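PDB 4A6D: hydroxyindole o-methyltransferase from Homo sapiens, which catalyses the final step of melatonin synthesis, transferring a methyl group from S-adenosyl-L-methionine to N-acetylserotonin, and works as a homodimer. Local coordinates for residues Asp122-Gly127 and Tyr299-Leu304. Residues are numbered along the deposited sequence; the frame is centred on the assembly and turned at random.
Sequences DAVREG and YSLNML
Leu-304, near the C-terminal end of helix 294-305, lays its isobutyl group against the last turn of helix 120-126, a helix-on-helix contact within the Rossmann-like, class I O-methyltransferase domain. The axes of helix segments 122-126 and 299-304 approach to 10.4 Å and cross at 77°, nearly perpendicular, consistent with a short contact centred on one leucine.

Much of the packing is methyl against main chain. With CG anti to the backbone N (chi1 171°), the side chain of Leu-304 extends toward helix 120-126, and CD1 and CD2 touch different backbone sites. CD1 of Leu-304 rests on the backbone of Gly-127 at 3.5 Å from its C, where positive phi takes the chain out of the helix. CD2 of Leu-304 lies 3.7 Å from the O of Ala-123, a carbonyl already accepting the helical hydrogen bond from the N of Gly-127 (2.8 Å). Shortening Leu-304 to an alanine would take away both methyls and is likely to open a gap over the Ala-123 carbonyl and Gly-127.

Polar groups nearby are engaged in other pairings. Arg-125, which takes no part in the leucine contact, is paired weakly with Asp-122 within helix 120-126 and forms a salt bridge with Glu-30 of the second subunit. Asn-302, a substrate-binding residue on helix 294-305, also takes no part; its OD1 is hydrogen-bonded to Trp-117 and to Gln-306, another substrate-binding residue.

Side chain meets side chain at Val-124 and Leu-301, which also pack on Gly-59 and Ile-66 of the second subunit, respectively, placing the helix pair beside the dimer interface. The two cross obliquely, CG2 of Val-124 lying 4.2 Å from CD1 of Leu-301.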
ATOM      1  N   ASP A 122       6.738  -4.335 -14.080  1.00 84.86           N
ATOM      2  CA  ASP A 122       7.183  -3.969 -15.420  1.00 85.69           C
ATOM      3  C   ASP A 122       8.216  -2.871 -15.410  1.00 88.52           C
ATOM      4  O   ASP A 122       9.104  -2.891 -16.257  1.00 90.07           O
ATOM      5  CB  ASP A 122       6.011  -3.624 -16.338  1.00 88.62           C
ATOM      6  CG  ASP A 122       5.054  -4.762 -16.611  1.00 97.09           C
ATOM      7  OD1 ASP A 122       5.464  -5.950 -16.450  1.00 96.31           O
ATOM      8  OD2 ASP A 122       3.893  -4.478 -16.965  1.00105.13           O
ATOM      9  N   ALA A 123       8.112  -1.905 -14.467  1.00 82.41           N
ATOM     10  CA  ALA A 123       9.097  -0.818 -14.312  1.00 80.05           C
ATOM     11  C   ALA A 123      10.433  -1.431 -13.892  1.00 82.49           C
ATOM     12  O   ALA A 123      11.462  -1.033 -14.395  1.00 83.08           O
ATOM     13  CB  ALA A 123       8.623   0.197 -13.290  1.00 78.39           C
ATOM     14  N   VAL A 124      10.399  -2.461 -13.048  1.00 79.93           N
ATOM     15  CA  VAL A 124      11.570  -3.241 -12.636  1.00 80.05           C
ATOM     16  C   VAL A 124      12.045  -4.049 -13.870  1.00 88.79           C
ATOM     17  O   VAL A 124      13.206  -3.920 -14.245  1.00 90.28           O
ATOM     18  CB  VAL A 124      11.276  -4.133 -11.392  1.00 81.25           C
ATOM     19  CG1 VAL A 124      12.391  -5.140 -11.140  1.00 81.47           C
ATOM     20  CG2 VAL A 124      11.038  -3.282 -10.147  1.00 78.68           C
ATOM     21  N   ARG A 125      11.133  -4.827 -14.513  1.00 86.59           N
ATOM     22  CA  ARG A 125      11.398  -5.630 -15.714  1.00 89.38           C
ATOM     23  C   ARG A 125      12.085  -4.847 -16.835  1.00 96.28           C
ATOM     24  O   ARG A 125      13.079  -5.319 -17.377  1.00 98.36           O
ATOM     25  CB  ARG A 125      10.093  -6.241 -16.265  1.00 87.77           C
ATOM     26  CG  ARG A 125       9.919  -7.714 -15.947  1.00 93.41           C
ATOM     27  CD  ARG A 125       8.579  -8.261 -16.418  1.00 85.83           C
ATOM     28  NE  ARG A 125       8.242  -9.501 -15.726  1.00 86.15           N
ATOM     29  CZ  ARG A 125       7.212  -9.651 -14.894  1.00102.29           C
ATOM     30  NH1 ARG A 125       6.391  -8.636 -14.651  1.00 93.87           N
ATOM     31  NH2 ARG A 125       6.979 -10.831 -14.318  1.00 77.37           N
ATOM     32  N   GLU A 126      11.567  -3.654 -17.169  1.00 93.20           N
ATOM     33  CA  GLU A 126      12.037  -2.832 -18.284  1.00 94.51           C
ATOM     34  C   GLU A 126      13.061  -1.790 -17.943  1.00 99.88           C
ATOM     35  O   GLU A 126      13.749  -1.298 -18.849  1.00103.50           O
ATOM     36  CB  GLU A 126      10.841  -2.174 -18.999  1.00 96.35           C
ATOM     37  CG  GLU A 126       9.895  -3.166 -19.670  1.00111.14           C
ATOM     38  CD  GLU A 126       8.435  -2.752 -19.744  1.00141.04           C
ATOM     39  OE1 GLU A 126       8.165  -1.562 -20.036  1.00138.88           O
ATOM     40  OE2 GLU A 126       7.560  -3.627 -19.540  1.00136.36           O
ATOM     41  N   GLY A 127      13.120  -1.398 -16.675  1.00 92.38           N
ATOM     42  CA  GLY A 127      14.026  -0.356 -16.214  1.00 89.65           C
ATOM     43  C   GLY A 127      13.593   1.030 -16.645  1.00 92.64           C
ATOM     44  O   GLY A 127      14.438   1.924 -16.790  1.00 92.44           O
ATOM     45  N   TYR A 299      11.793   5.706  -2.337  1.00 60.81           N
ATOM     46  CA  TYR A 299      11.854   6.920  -3.155  1.00 60.54           C
ATOM     47  C   TYR A 299      12.690   6.718  -4.413  1.00 62.76           C
ATOM     48  O   TYR A 299      12.320   7.257  -5.459  1.00 60.51           O
ATOM     49  CB  TYR A 299      12.428   8.095  -2.348  1.00 62.11           C
ATOM     50  CG  TYR A 299      11.446   8.800  -1.430  1.00 65.19           C
ATOM     51  CD1 TYR A 299      10.305   8.141  -0.947  1.00 66.02           C
ATOM     52  CD2 TYR A 299      11.666  10.113  -1.019  1.00 66.78           C
ATOM     53  CE1 TYR A 299       9.399   8.786  -0.104  1.00 64.64           C
ATOM     54  CE2 TYR A 299      10.780  10.759  -0.154  1.00 68.93           C
ATOM     55  CZ  TYR A 299       9.655  10.086   0.310  1.00 73.43           C
ATOM     56  OH  TYR A 299       8.795  10.719   1.169  1.00 72.88           O
ATOM     57  N   SER A 300      13.800   5.940  -4.336  1.00 59.85           N
ATOM     58  CA  SER A 300      14.607   5.697  -5.546  1.00 60.97           C
ATOM     59  C   SER A 300      13.828   4.812  -6.522  1.00 66.87           C
ATOM     60  O   SER A 300      13.865   5.040  -7.730  1.00 67.26           O
ATOM     61  CB  SER A 300      15.971   5.096  -5.210  1.00 63.38           C
ATOM     62  OG  SER A 300      16.843   5.181  -6.326  1.00 62.48           O
ATOM     63  N   LEU A 301      13.081   3.835  -5.978  1.00 63.50           N
ATOM     64  CA  LEU A 301      12.229   2.940  -6.746  1.00 63.28           C
ATOM     65  C   LEU A 301      11.038   3.710  -7.319  1.00 67.33           C
ATOM     66  O   LEU A 301      10.696   3.500  -8.483  1.00 68.64           O
ATOM     67  CB  LEU A 301      11.817   1.730  -5.916  1.00 63.15           C
ATOM     68  CG  LEU A 301      11.115   0.579  -6.665  1.00 68.20           C
ATOM     69  CD1 LEU A 301      11.892   0.113  -7.909  1.00 69.06           C
ATOM     70  CD2 LEU A 301      10.853  -0.559  -5.736  1.00 67.13           C
ATOM     71  N   ASN A 302      10.498   4.682  -6.555  1.00 62.54           N
ATOM     72  CA  ASN A 302       9.455   5.577  -7.044  1.00 63.11           C
ATOM     73  C   ASN A 302       9.964   6.448  -8.236  1.00 70.60           C
ATOM     74  O   ASN A 302       9.163   6.852  -9.076  1.00 72.56           O
ATOM     75  CB  ASN A 302       8.938   6.485  -5.929  1.00 61.71           C
ATOM     76  CG  ASN A 302       7.814   7.376  -6.426  1.00 79.40           C
ATOM     77  OD1 ASN A 302       6.791   6.909  -6.942  1.00 66.37           O
ATOM     78  ND2 ASN A 302       8.038   8.672  -6.439  1.00 69.68           N
ATOM     79  N   MET A 303      11.279   6.753  -8.298  1.00 67.63           N
ATOM     80  CA  MET A 303      11.861   7.525  -9.404  1.00 66.82           C
ATOM     81  C   MET A 303      11.954   6.631 -10.645  1.00 71.41           C
ATOM     82  O   MET A 303      11.800   7.125 -11.755  1.00 73.06           O
ATOM     83  CB  MET A 303      13.236   8.131  -9.039  1.00 68.58           C
ATOM     84  CG  MET A 303      13.189   9.217  -7.962  1.00 71.63           C
ATOM     85  SD  MET A 303      12.313  10.752  -8.405  1.00 76.31           S
ATOM     86  CE  MET A 303      10.738  10.453  -7.654  1.00 72.23           C
ATOM     87  N   LEU A 304      12.227   5.337 -10.461  1.00 68.40           N
ATOM     88  CA  LEU A 304      12.291   4.377 -11.553  1.00 70.56           C
ATOM     89  C   LEU A 304      10.888   4.223 -12.167  1.00 78.24           C
ATOM     90  O   LEU A 304      10.742   4.300 -13.385  1.00 79.20           O
ATOM     91  CB  LEU A 304      12.837   3.003 -11.083  1.00 71.00           C
ATOM     92  CG  LEU A 304      12.744   1.856 -12.112  1.00 77.25           C
ATOM     93  CD1 LEU A 304      13.668   2.108 -13.318  1.00 78.45           C
ATOM     94  CD2 LEU A 304      13.065   0.537 -11.489  1.00 77.56           C
TER